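PDB 4RF6: arginine kinase from Anthopleura japonica, which catalyses the reversible transfer of a phosphoryl group from ATP to L-arginine, giving N(omega)-phospho-L-arginine and ADP. Local coordinates for residues M4-A10 with N62-N67; N17-L23 with L38-F43; V382-L386 with L420-V426; A494-G498 with A557-K561; I646-H652 with L710-S716. All blocks are in the same frame, centred on the assembly; numbering follows the deposited sequence. Where two conformers were deposited one is given.

Contact 1 of 5, residues M4-A10 with N62-N67; sequences MADPETA and NSGVVN
Asp6 and Val66 make the direct backbone link here: Asp6 N donates to Val66 O at 3.1 Å, almost perfectly straight at the hydrogen (179°). Two waters supplement it. One donates to both Met4 O and Val66 O, and a second bridges Asp6 O and Val65 O, so carbonyls at the end of helix 57-66 are tied to the incoming chain.

The apolar contacts centre on Val66, whose two methyls split the work. With CG1 anti to the backbone N (chi1 169°), that methyl meets Ala5 CB at 3.8 Å and comes within 3.9 Å of Pro7 N, while CG2 packs on Ala10 CB at 3.7 Å. Val65 CG1 also reaches Ala10 CB, at 4.1 Å.

Polar side chains stiffen each segment from within. Asp6 OD1 accepts from Thr9 N, capping helix 7-14, and Asn67 ND2 turns back to Ser63 O at 3.0 Å. From outside, Arg200 of helix 200-205 bonds Asn67 OD1.

An N-capped first turn thus rests on the C-terminal turn of helix 57-66, in the helical N-terminal part of the phosphagen kinase fold. Asn67 lies about 7 Å, between side chains, from Tyr75, a substrate-binding residue by similarity.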
# COMPACT_ATOMS: atom_id res chain seq x y z
N MET A 4 18.32 -30.58 -0.90
CA MET A 4 16.99 -31.08 -1.23
C MET A 4 16.71 -32.09 -0.12
O MET A 4 17.62 -32.47 0.61
CB MET A 4 16.99 -31.75 -2.60
CG MET A 4 15.59 -31.99 -3.18
SD MET A 4 15.56 -32.02 -4.99
CE MET A 4 13.85 -32.47 -5.28
N ALA A 5 15.46 -32.51 0.04
CA ALA A 5 15.14 -33.44 1.11
C ALA A 5 15.54 -34.88 0.76
O ALA A 5 15.25 -35.35 -0.34
CB ALA A 5 13.67 -33.37 1.46
N ASP A 6 16.20 -35.57 1.69
CA ASP A 6 16.55 -36.98 1.52
C ASP A 6 15.88 -37.81 2.62
O ASP A 6 16.56 -38.30 3.53
CB ASP A 6 18.07 -37.17 1.55
CG ASP A 6 18.51 -38.57 1.13
OD1 ASP A 6 17.65 -39.48 1.02
OD2 ASP A 6 19.73 -38.77 0.91
N PRO A 7 14.55 -37.98 2.54
CA PRO A 7 13.83 -38.72 3.59
C PRO A 7 14.19 -40.20 3.63
O PRO A 7 14.21 -40.79 4.71
CB PRO A 7 12.36 -38.54 3.18
CG PRO A 7 12.40 -38.31 1.71
CD PRO A 7 13.65 -37.52 1.47
N GLU A 8 14.48 -40.80 2.47
CA GLU A 8 14.79 -42.23 2.37
C GLU A 8 15.99 -42.64 3.22
O GLU A 8 16.00 -43.72 3.81
CB GLU A 8 15.01 -42.64 0.91
CG GLU A 8 13.85 -42.34 -0.04
CD GLU A 8 13.87 -40.92 -0.58
OE1 GLU A 8 12.98 -40.56 -1.38
OE2 GLU A 8 14.79 -40.15 -0.20
N THR A 9 17.00 -41.77 3.28
CA THR A 9 18.22 -42.03 4.04
C THR A 9 17.99 -41.87 5.54
O THR A 9 18.50 -42.65 6.35
CB THR A 9 19.38 -41.10 3.60
OG1 THR A 9 19.69 -41.34 2.22
CG2 THR A 9 20.62 -41.34 4.44
N ALA A 10 17.22 -40.85 5.92
CA ALA A 10 16.90 -40.63 7.32
C ALA A 10 16.09 -41.79 7.90
O ALA A 10 16.34 -42.23 9.02
CB ALA A 10 16.15 -39.32 7.49
N ASN A 62 13.94 -35.31 13.27
CA ASN A 62 13.79 -35.86 11.92
C ASN A 62 13.99 -34.85 10.79
O ASN A 62 14.68 -35.15 9.81
CB ASN A 62 12.44 -36.56 11.74
CG ASN A 62 12.38 -37.36 10.44
OD1 ASN A 62 13.24 -38.20 10.18
ND2 ASN A 62 11.37 -37.09 9.62
N SER A 63 13.40 -33.66 10.93
CA SER A 63 13.48 -32.67 9.86
C SER A 63 14.91 -32.23 9.60
O SER A 63 15.32 -32.01 8.45
CB SER A 63 12.60 -31.46 10.17
OG SER A 63 12.58 -30.57 9.08
N GLY A 64 15.69 -32.11 10.67
CA GLY A 64 17.08 -31.69 10.57
C GLY A 64 18.01 -32.72 9.95
O GLY A 64 19.11 -32.38 9.52
N VAL A 65 17.58 -33.98 9.93
CA VAL A 65 18.35 -35.03 9.28
C VAL A 65 17.92 -35.19 7.83
O VAL A 65 18.76 -35.36 6.93
CB VAL A 65 18.20 -36.38 10.01
CG1 VAL A 65 19.19 -37.39 9.45
CG2 VAL A 65 18.41 -36.21 11.50
N VAL A 66 16.61 -35.13 7.60
CA VAL A 66 16.05 -35.17 6.25
C VAL A 66 16.56 -33.97 5.46
O VAL A 66 17.00 -34.11 4.32
CB VAL A 66 14.51 -35.16 6.27
CG1 VAL A 66 13.95 -34.93 4.86
CG2 VAL A 66 13.97 -36.45 6.85
N ASN A 67 16.50 -32.80 6.09
CA ASN A 67 16.98 -31.57 5.48
C ASN A 67 18.28 -31.13 6.12
O ASN A 67 18.28 -30.32 7.06
CB ASN A 67 15.93 -30.46 5.61
CG ASN A 67 14.55 -30.91 5.15
OD1 ASN A 67 14.29 -31.02 3.95
ND2 ASN A 67 13.66 -31.18 6.11
O HOH W 1 19.31 -32.63 2.86
O HOH W 2 18.81 -37.55 4.98

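Contact 2 of 5, residues N17-L23 with L38-F43; sequences NAFPDPL and LTPKVF
Phe19 and Phe43 bring the two backbones closest, with CA atoms 6.4 Å apart. Segment 17-23 leaves helix 7-14 through a Schellman motif at Asn17, where phi is positive, then runs extended past Phe19 before a 3-10 turn at 21-23. Across the contact, Leu38 follows one helix and Thr39 N-caps the next, helix 40-46.

The two phenylalanines interlock. Phe19 CA sits over the face of the Phe43 ring, 3.7 Å from its centroid and 12° off the normal, a CH-pi contact. With CG anti to the backbone N (chi1 -177°), the Phe19 ring is carried toward helix 40-46 and turns its edge to that ring in an offset edge-to-face pair, centroids 5.7 Å apart and planes at 82°. Pro20 CD and Pro40 CG lie on opposite faces of the Phe19 ring, both offset toward its rim. At its edge come Phe43 CB and Leu38 O, the latter 3.3 Å from Phe19 CE2. At the edge of the Phe43 ring, CE2 approaches Asn17 O at 3.4 Å. Pro20 CG meets Leu38 CD2 at 3.5 Å; Leu23 CD1 crosses the Leu38 side chain at about a right angle, 3.7 Å from the same methyl.

Helix 57-66 backs this cluster: Trp58 turns its ring steeply against Phe43 and bonds Ala18 O through NE1, and Val65 packs on Pro20. Pro22 rests on helix 7-14.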
# COMPACT_ATOMS: atom_id res chain seq x y z
N ASN A 17 16.46 -46.67 15.09
CA ASN A 17 16.67 -45.82 16.26
C ASN A 17 18.17 -45.65 16.54
O ASN A 17 18.62 -45.73 17.68
CB ASN A 17 15.96 -46.40 17.49
CG ASN A 17 15.63 -45.34 18.53
OD1 ASN A 17 15.45 -44.16 18.20
ND2 ASN A 17 15.54 -45.76 19.79
N ALA A 18 18.93 -45.43 15.47
CA ALA A 18 20.37 -45.27 15.56
C ALA A 18 20.74 -43.80 15.35
O ALA A 18 19.95 -43.03 14.80
CB ALA A 18 21.06 -46.15 14.53
N PHE A 19 21.93 -43.42 15.80
CA PHE A 19 22.41 -42.06 15.63
C PHE A 19 22.39 -41.68 14.16
O PHE A 19 22.80 -42.46 13.31
CB PHE A 19 23.83 -41.92 16.20
CG PHE A 19 24.37 -40.52 16.13
CD1 PHE A 19 25.13 -40.11 15.05
CD2 PHE A 19 24.12 -39.61 17.15
CE1 PHE A 19 25.63 -38.83 14.98
CE2 PHE A 19 24.61 -38.33 17.09
CZ PHE A 19 25.37 -37.93 16.01
N PRO A 20 21.88 -40.48 13.84
CA PRO A 20 21.80 -40.09 12.43
C PRO A 20 23.17 -39.71 11.86
O PRO A 20 23.57 -38.54 11.95
CB PRO A 20 20.86 -38.88 12.45
CG PRO A 20 21.05 -38.28 13.80
CD PRO A 20 21.34 -39.43 14.74
N ASP A 21 23.87 -40.69 11.29
CA ASP A 21 25.14 -40.46 10.60
C ASP A 21 25.19 -39.26 9.61
O ASP A 21 26.22 -38.58 9.54
CB ASP A 21 25.61 -41.73 9.87
CG ASP A 21 26.25 -42.76 10.80
OD1 ASP A 21 26.55 -42.41 11.97
OD2 ASP A 21 26.45 -43.91 10.36
N PRO A 22 24.10 -39.01 8.85
CA PRO A 22 24.14 -37.87 7.92
C PRO A 22 24.42 -36.51 8.56
O PRO A 22 24.71 -35.56 7.84
CB PRO A 22 22.75 -37.88 7.30
CG PRO A 22 22.35 -39.31 7.32
CD PRO A 22 22.92 -39.86 8.59
N LEU A 23 24.35 -36.41 9.89
CA LEU A 23 24.74 -35.17 10.55
C LEU A 23 26.26 -34.99 10.44
O LEU A 23 26.78 -33.88 10.54
CB LEU A 23 24.27 -35.16 12.01
CG LEU A 23 22.75 -35.09 12.18
CD1 LEU A 23 22.34 -34.84 13.62
CD2 LEU A 23 22.16 -34.03 11.27
N LEU A 38 23.21 -32.46 18.88
CA LEU A 38 22.91 -33.88 18.96
C LEU A 38 24.20 -34.68 18.83
O LEU A 38 24.58 -35.10 17.74
CB LEU A 38 21.90 -34.34 17.90
CG LEU A 38 21.48 -35.81 18.07
CD1 LEU A 38 20.44 -35.95 19.16
CD2 LEU A 38 20.99 -36.37 16.76
N THR A 39 24.88 -34.85 19.96
CA THR A 39 26.10 -35.63 20.04
C THR A 39 25.70 -37.08 20.33
O THR A 39 24.58 -37.33 20.80
CB THR A 39 27.03 -35.08 21.13
OG1 THR A 39 26.40 -35.19 22.41
CG2 THR A 39 27.38 -33.61 20.85
N PRO A 40 26.60 -38.05 20.03
CA PRO A 40 26.29 -39.47 20.23
C PRO A 40 25.82 -39.78 21.65
O PRO A 40 24.98 -40.65 21.84
CB PRO A 40 27.64 -40.15 19.97
CG PRO A 40 28.31 -39.26 18.98
CD PRO A 40 27.89 -37.86 19.34
N LYS A 41 26.36 -39.06 22.63
CA LYS A 41 25.99 -39.27 24.02
C LYS A 41 24.60 -38.70 24.35
O LYS A 41 23.84 -39.31 25.11
CB LYS A 41 27.05 -38.70 24.95
CG LYS A 41 28.34 -39.51 24.98
CD LYS A 41 28.07 -40.96 25.36
CE LYS A 41 29.36 -41.72 25.61
NZ LYS A 41 29.12 -43.08 26.19
N VAL A 42 24.30 -37.53 23.80
CA VAL A 42 22.96 -36.96 23.90
C VAL A 42 21.98 -37.94 23.28
O VAL A 42 20.93 -38.22 23.87
CB VAL A 42 22.85 -35.59 23.20
CG1 VAL A 42 21.39 -35.13 23.15
CG2 VAL A 42 23.69 -34.55 23.92
N PHE A 43 22.33 -38.48 22.12
CA PHE A 43 21.48 -39.45 21.44
C PHE A 43 21.26 -40.71 22.29
O PHE A 43 20.13 -41.16 22.48
CB PHE A 43 22.03 -39.84 20.06
CG PHE A 43 21.07 -40.66 19.24
CD1 PHE A 43 20.09 -40.03 18.48
CD2 PHE A 43 21.13 -42.05 19.24
CE1 PHE A 43 19.19 -40.77 17.73
CE2 PHE A 43 20.23 -42.80 18.50
CZ PHE A 43 19.26 -42.16 17.74

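Contact 3 of 5, residues V382-L386 with L420-V426; sequences VKSLL and LDSSCGV
Leu386 holds CG anti to its backbone N (chi1 173°), which carries CD1 to Val426 CG2 at 4.0 Å, the two side chains crossing at about a right angle. Ser384 instead sets OG between N and the carbonyl carbon (chi1 65°), from where it caps Arg387 N. Separately, Ser384 CB packs against Ser422 O at 3.3 Å. At the far end the Val382 and Leu420 side chains also cross near a right angle, with Val382 CG2 and Leu420 CD2 4.0 Å apart.

Between these apolar contacts the backbones join directly. Leu385 N donates to Ser423 O at 2.9 Å and Leu386 N to Cys424 O at 3.1 Å. Ser423 O also receives a CA-H contact from Ser384. Ser384 N, by contrast, is buried without a partner in the model. Gly425, with a positive phi of 95°, passes close to Leu386.

Ser384 thus caps helix 385-389, and carbonyls of the loop after helix 409-418 accept from its first amides. In sequence that loop corresponds to the Gly71-Tyr75 loop of the first repeat, which is substrate-binding by similarity; it is consistent with the guanidino-specificity loop of phosphagen kinases.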
# COMPACT_ATOMS: atom_id res chain seq x y z
N VAL A 382 18.48 24.36 -18.39
CA VAL A 382 17.25 23.99 -17.69
C VAL A 382 16.22 25.10 -17.87
O VAL A 382 16.48 26.26 -17.53
CB VAL A 382 17.50 23.74 -16.19
CG1 VAL A 382 16.17 23.61 -15.45
CG2 VAL A 382 18.36 22.51 -15.98
N LYS A 383 15.05 24.76 -18.42
CA LYS A 383 14.07 25.76 -18.81
C LYS A 383 12.71 25.62 -18.13
O LYS A 383 11.71 26.14 -18.63
CB LYS A 383 13.91 25.77 -20.33
CG LYS A 383 15.19 26.10 -21.06
CD LYS A 383 15.68 27.49 -20.69
CE LYS A 383 17.14 27.69 -21.07
NZ LYS A 383 17.39 27.48 -22.52
N SER A 384 12.67 24.94 -17.00
CA SER A 384 11.44 24.83 -16.22
C SER A 384 11.03 26.19 -15.66
O SER A 384 11.86 27.08 -15.49
CB SER A 384 11.63 23.84 -15.07
OG SER A 384 12.58 24.32 -14.14
N LEU A 385 9.73 26.36 -15.40
CA LEU A 385 9.24 27.59 -14.78
C LEU A 385 9.80 27.71 -13.36
O LEU A 385 9.92 28.82 -12.82
CB LEU A 385 7.71 27.61 -14.75
CG LEU A 385 6.99 27.53 -16.09
CD1 LEU A 385 5.49 27.41 -15.89
CD2 LEU A 385 7.30 28.74 -16.94
N LEU A 386 10.12 26.57 -12.77
CA LEU A 386 10.76 26.52 -11.46
C LEU A 386 12.06 27.32 -11.48
O LEU A 386 12.27 28.20 -10.65
CB LEU A 386 11.04 25.08 -11.05
CG LEU A 386 11.87 24.89 -9.77
CD1 LEU A 386 11.18 25.56 -8.59
CD2 LEU A 386 12.14 23.41 -9.48
N LEU A 420 14.87 17.58 -14.02
CA LEU A 420 15.34 18.83 -14.61
C LEU A 420 14.61 19.21 -15.90
O LEU A 420 14.52 20.39 -16.26
CB LEU A 420 16.84 18.74 -14.90
CG LEU A 420 17.76 18.41 -13.72
CD1 LEU A 420 18.83 17.39 -14.11
CD2 LEU A 420 18.42 19.67 -13.22
N ASP A 421 14.07 18.20 -16.57
CA ASP A 421 13.39 18.40 -17.85
C ASP A 421 11.88 18.63 -17.69
O ASP A 421 11.12 18.50 -18.65
CB ASP A 421 13.61 17.18 -18.75
CG ASP A 421 12.77 15.99 -18.32
OD1 ASP A 421 12.85 15.59 -17.14
OD2 ASP A 421 12.02 15.46 -19.17
N SER A 422 11.45 18.96 -16.47
CA SER A 422 10.04 19.27 -16.24
C SER A 422 9.72 20.60 -16.91
O SER A 422 10.61 21.44 -17.10
CB SER A 422 9.74 19.37 -14.75
OG SER A 422 10.51 18.46 -13.99
N SER A 423 8.45 20.80 -17.27
CA SER A 423 8.00 22.07 -17.82
C SER A 423 7.74 23.07 -16.70
O SER A 423 8.24 24.19 -16.71
CB SER A 423 6.73 21.89 -18.65
OG SER A 423 7.00 21.19 -19.85
N CYS A 424 6.93 22.64 -15.74
CA CYS A 424 6.59 23.47 -14.59
C CYS A 424 7.55 23.16 -13.45
O CYS A 424 8.44 23.96 -13.14
CB CYS A 424 5.15 23.20 -14.15
SG CYS A 424 3.96 23.22 -15.52
N GLY A 425 7.38 22.00 -12.83
CA GLY A 425 8.28 21.56 -11.79
C GLY A 425 7.81 21.90 -10.39
O GLY A 425 8.55 21.70 -9.42
N VAL A 426 6.58 22.41 -10.28
CA VAL A 426 6.04 22.77 -8.98
C VAL A 426 4.66 22.15 -8.74
O VAL A 426 3.75 22.28 -9.56
CB VAL A 426 5.97 24.29 -8.79
CG1 VAL A 426 5.62 24.63 -7.35
CG2 VAL A 426 7.32 24.90 -9.12

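Contact 4 of 5, residues A494-G498 with A557-K561; sequences ALTPG and AGVNK
The planar Ala557-Gly558 peptide meets the puckered ring of Pro497 through its oxygen, Ala557 O lying 3.4 Å from Pro497 CB. Farther round the same ring, Pro497 CG runs alongside Val559 CG2, 4.0 Å away. Next to it Thr496 crosses Val559 at a slant, its methyl CG2 reaching Val559 CG1 at 3.5 Å, while the hydroxyl of Thr496 turns to Glu584 O in a weak bond.

The polar half belongs to Lys561. Its chain bends at the last torsion (chi4 82°), curling NZ back to Gly558 O, a 2.9 Å bond. Pro497 O lies equally near NZ, at 2.9 Å, but at a poor angle for bonding. One water accepts from NZ and lies 3.2 Å from Thr496 O; another sits between Thr496 O and Val559 O. Gly558 itself follows helix 552-557 in a Schellman motif with positive phi.

The carbonyl oxygens of Thr496 and Pro497 come near Gly558 O, at 4.2 and 3.8 Å, with no backbone donor linking the two segments. The lysine ammonium, presumably charged, probably offsets some of their repulsion. The two waters bring protons, but share them among more acceptors than they can serve at once.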
# COMPACT_ATOMS: atom_id res chain seq x y z
N ALA A 494 -5.66 17.71 2.32
CA ALA A 494 -4.50 18.19 1.58
C ALA A 494 -4.80 17.96 0.10
O ALA A 494 -5.83 17.37 -0.26
CB ALA A 494 -3.25 17.45 2.00
N LEU A 495 -3.90 18.40 -0.77
CA LEU A 495 -4.02 17.99 -2.17
C LEU A 495 -3.29 16.66 -2.29
O LEU A 495 -2.66 16.22 -1.33
CB LEU A 495 -3.46 19.06 -3.11
CG LEU A 495 -4.28 20.36 -3.11
CD1 LEU A 495 -3.50 21.53 -3.68
CD2 LEU A 495 -5.57 20.16 -3.89
N THR A 496 -3.39 16.01 -3.44
CA THR A 496 -2.77 14.70 -3.64
C THR A 496 -1.30 14.56 -3.18
O THR A 496 -0.95 13.56 -2.54
CB THR A 496 -2.95 14.21 -5.09
OG1 THR A 496 -4.35 13.98 -5.34
CG2 THR A 496 -2.21 12.92 -5.32
N PRO A 497 -0.44 15.55 -3.48
CA PRO A 497 0.97 15.36 -3.08
C PRO A 497 1.19 15.39 -1.58
O PRO A 497 2.22 14.90 -1.11
CB PRO A 497 1.67 16.56 -3.72
CG PRO A 497 0.78 16.98 -4.85
CD PRO A 497 -0.60 16.75 -4.33
N GLY A 498 0.25 15.97 -0.82
CA GLY A 498 0.44 16.13 0.61
C GLY A 498 -0.40 15.21 1.47
O GLY A 498 -0.37 15.28 2.70
N ALA A 557 6.88 14.05 -6.88
CA ALA A 557 5.99 15.03 -6.27
C ALA A 557 5.35 14.47 -5.01
O ALA A 557 4.74 15.21 -4.23
CB ALA A 557 4.91 15.45 -7.26
N GLY A 558 5.46 13.16 -4.81
CA GLY A 558 4.88 12.52 -3.64
C GLY A 558 3.49 11.98 -3.89
O GLY A 558 2.78 11.58 -2.96
N VAL A 559 3.09 11.97 -5.16
CA VAL A 559 1.74 11.56 -5.57
C VAL A 559 1.51 10.05 -5.49
O VAL A 559 0.38 9.59 -5.26
CB VAL A 559 1.43 12.12 -6.98
CG1 VAL A 559 0.15 11.53 -7.55
CG2 VAL A 559 1.33 13.64 -6.93
N ASN A 560 2.57 9.26 -5.66
CA ASN A 560 2.42 7.80 -5.76
C ASN A 560 2.42 7.04 -4.43
O ASN A 560 2.46 5.81 -4.43
CB ASN A 560 3.51 7.21 -6.66
CG ASN A 560 3.24 7.41 -8.13
OD1 ASN A 560 2.10 7.58 -8.55
ND2 ASN A 560 4.31 7.38 -8.93
N LYS A 561 2.40 7.77 -3.32
CA LYS A 561 2.58 7.16 -1.99
C LYS A 561 1.58 6.04 -1.72
O LYS A 561 0.38 6.19 -1.98
CB LYS A 561 2.50 8.21 -0.88
CG LYS A 561 3.57 9.29 -0.91
CD LYS A 561 3.62 10.06 0.42
CE LYS A 561 4.36 11.39 0.30
NZ LYS A 561 3.48 12.45 -0.27
O HOH W 3 -1.07 10.87 -3.07
O HOH W 4 0.54 11.72 -0.42

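Contact 5 of 5, residues I646-H652 with L710-S716; sequences IPKASAH and LLEIEKS
Glu714 grips a short, weakly bonded helical turn, about 647-651, with both carboxylate oxygens. OE1 accepts from Lys648 N at 2.8 Å through its syn lone pair, and OE2 from Ala649 N at 2.9 Å, likewise on the syn side. A bend at chi2 (65°) folds the carboxylate onto these amides; Pro647 CD presses on OE1 at 3.0 Å, and Ile646 CG2 on OE2 at 3.1 Å. Beside this fork Ile713 divides its methyls. CD1 stands over the centre of one face of the His652 ring, a CH-pi contact 3.6 Å from the centroid, while CG2 meets Ala649 CB at 3.6 Å.

The clamp joins the helical turn that follows strand 638-645 of the large antiparallel sheet to the last turn of helix 696-714, within the C-terminal catalytic domain of phosphagen kinases. The two segment axes pass 8.2 Å apart at 111°.

Farther out, Lys648 bends at chi3 and lays its chain over the helix end, bringing NZ 2.7 Å from Ser716 O. Ser716 OG bonds back to Ile713 O. The His652 ring is steadied by ND1, which caps Asp654 N at the entry to helix 655-661, whose Ile658 packs on Ile713. Tyr478 lies against Glu714.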
# COMPACT_ATOMS: atom_id res chain seq x y z
N ILE A 646 -11.92 17.46 -40.22
CA ILE A 646 -11.99 18.81 -40.76
C ILE A 646 -10.84 19.15 -41.75
O ILE A 646 -10.06 20.08 -41.52
CB ILE A 646 -12.08 19.84 -39.58
CG1 ILE A 646 -13.20 19.47 -38.61
CG2 ILE A 646 -12.37 21.22 -40.05
CD1 ILE A 646 -14.60 19.70 -39.18
N PRO A 647 -10.74 18.39 -42.86
CA PRO A 647 -9.68 18.68 -43.84
C PRO A 647 -9.85 20.04 -44.52
O PRO A 647 -8.87 20.78 -44.65
CB PRO A 647 -9.84 17.56 -44.87
CG PRO A 647 -10.53 16.46 -44.14
CD PRO A 647 -11.47 17.16 -43.21
N LYS A 648 -11.06 20.36 -44.95
CA LYS A 648 -11.34 21.64 -45.60
C LYS A 648 -11.01 22.84 -44.70
O LYS A 648 -10.22 23.71 -45.08
CB LYS A 648 -12.79 21.71 -46.09
CG LYS A 648 -13.17 20.63 -47.10
CD LYS A 648 -14.26 21.08 -48.06
CE LYS A 648 -15.54 21.48 -47.33
NZ LYS A 648 -16.58 21.98 -48.28
N ALA A 649 -11.58 22.89 -43.50
CA ALA A 649 -11.37 24.06 -42.64
C ALA A 649 -9.98 24.14 -42.00
O ALA A 649 -9.52 25.23 -41.67
CB ALA A 649 -12.47 24.20 -41.60
N SER A 650 -9.30 23.01 -41.83
CA SER A 650 -7.92 23.05 -41.32
C SER A 650 -6.99 23.77 -42.31
O SER A 650 -5.96 24.32 -41.93
CB SER A 650 -7.39 21.64 -41.00
OG SER A 650 -7.28 20.84 -42.16
N ALA A 651 -7.39 23.77 -43.59
CA ALA A 651 -6.65 24.48 -44.63
C ALA A 651 -7.25 25.85 -44.93
O ALA A 651 -6.65 26.67 -45.63
CB ALA A 651 -6.61 23.64 -45.90
N HIS A 652 -8.45 26.10 -44.41
CA HIS A 652 -9.12 27.39 -44.56
C HIS A 652 -8.35 28.48 -43.81
O HIS A 652 -7.74 28.20 -42.77
CB HIS A 652 -10.55 27.31 -44.03
CG HIS A 652 -11.48 28.32 -44.61
ND1 HIS A 652 -11.64 29.59 -44.08
CD2 HIS A 652 -12.32 28.25 -45.67
CE1 HIS A 652 -12.53 30.25 -44.79
NE2 HIS A 652 -12.96 29.47 -45.77
N LEU A 710 -16.32 25.68 -37.60
CA LEU A 710 -15.50 24.72 -38.33
C LEU A 710 -16.40 23.81 -39.17
O LEU A 710 -16.05 23.44 -40.29
CB LEU A 710 -14.65 23.88 -37.37
CG LEU A 710 -13.66 24.67 -36.51
CD1 LEU A 710 -12.88 23.75 -35.59
CD2 LEU A 710 -12.71 25.47 -37.39
N LEU A 711 -17.56 23.47 -38.62
CA LEU A 711 -18.52 22.63 -39.34
C LEU A 711 -19.12 23.35 -40.53
O LEU A 711 -19.34 22.74 -41.59
CB LEU A 711 -19.63 22.15 -38.41
CG LEU A 711 -19.38 20.81 -37.73
CD1 LEU A 711 -20.66 20.24 -37.14
CD2 LEU A 711 -18.78 19.84 -38.72
N GLU A 712 -19.40 24.64 -40.37
CA GLU A 712 -20.01 25.43 -41.43
C GLU A 712 -19.12 25.51 -42.67
O GLU A 712 -19.61 25.59 -43.80
CB GLU A 712 -20.39 26.83 -40.92
CG GLU A 712 -21.75 26.88 -40.23
CD GLU A 712 -21.87 28.01 -39.21
OE1 GLU A 712 -20.86 28.71 -38.96
OE2 GLU A 712 -22.97 28.19 -38.65
N ILE A 713 -17.81 25.47 -42.46
CA ILE A 713 -16.84 25.46 -43.55
C ILE A 713 -16.70 24.06 -44.15
O ILE A 713 -16.65 23.89 -45.37
CB ILE A 713 -15.47 26.02 -43.10
CG1 ILE A 713 -15.59 27.50 -42.74
CG2 ILE A 713 -14.42 25.82 -44.19
CD1 ILE A 713 -14.31 28.14 -42.21
N GLU A 714 -16.67 23.04 -43.29
CA GLU A 714 -16.56 21.66 -43.78
C GLU A 714 -17.81 21.21 -44.53
O GLU A 714 -17.78 20.22 -45.26
CB GLU A 714 -16.26 20.70 -42.62
CG GLU A 714 -15.45 19.48 -43.02
CD GLU A 714 -14.05 19.84 -43.47
OE1 GLU A 714 -13.50 19.13 -44.33
OE2 GLU A 714 -13.49 20.84 -42.96
N LYS A 715 -18.91 21.95 -44.35
CA LYS A 715 -20.20 21.57 -44.91
C LYS A 715 -20.67 22.44 -46.08
O LYS A 715 -21.65 22.12 -46.74
CB LYS A 715 -21.28 21.56 -43.82
CG LYS A 715 -21.47 20.21 -43.13
CD LYS A 715 -22.29 20.37 -41.86
CE LYS A 715 -23.47 21.29 -42.09
NZ LYS A 715 -24.34 21.42 -40.89
N SER A 716 -19.97 23.54 -46.34
CA SER A 716 -20.30 24.38 -47.50
C SER A 716 -20.03 23.66 -48.82
O SER A 716 -19.08 22.88 -48.93
CB SER A 716 -19.57 25.73 -47.44
OG SER A 716 -18.20 25.57 -47.13

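Overall arrangement
From the N terminus, contact 1 opens first, bringing helix 7-14 to the end of helix 57-66, and its loop encloses the smaller one that contact 2 closes. Contact 2 joins the chain after helix 7-14 to the start of helix 40-46; the two touch where Val65 CG2 meets Pro20 CB at 3.7 Å. The rest follow in series and none cross. Contact 3 closes a loop in the helical part of the second repeat. Contact 4 then joins two loops of that repeat's catalytic part, its centre about 18 Å from that of contact 3. Contact 5 ties the last helix to the segment after strand 638-645, about 82 Å from contact 1 between centres.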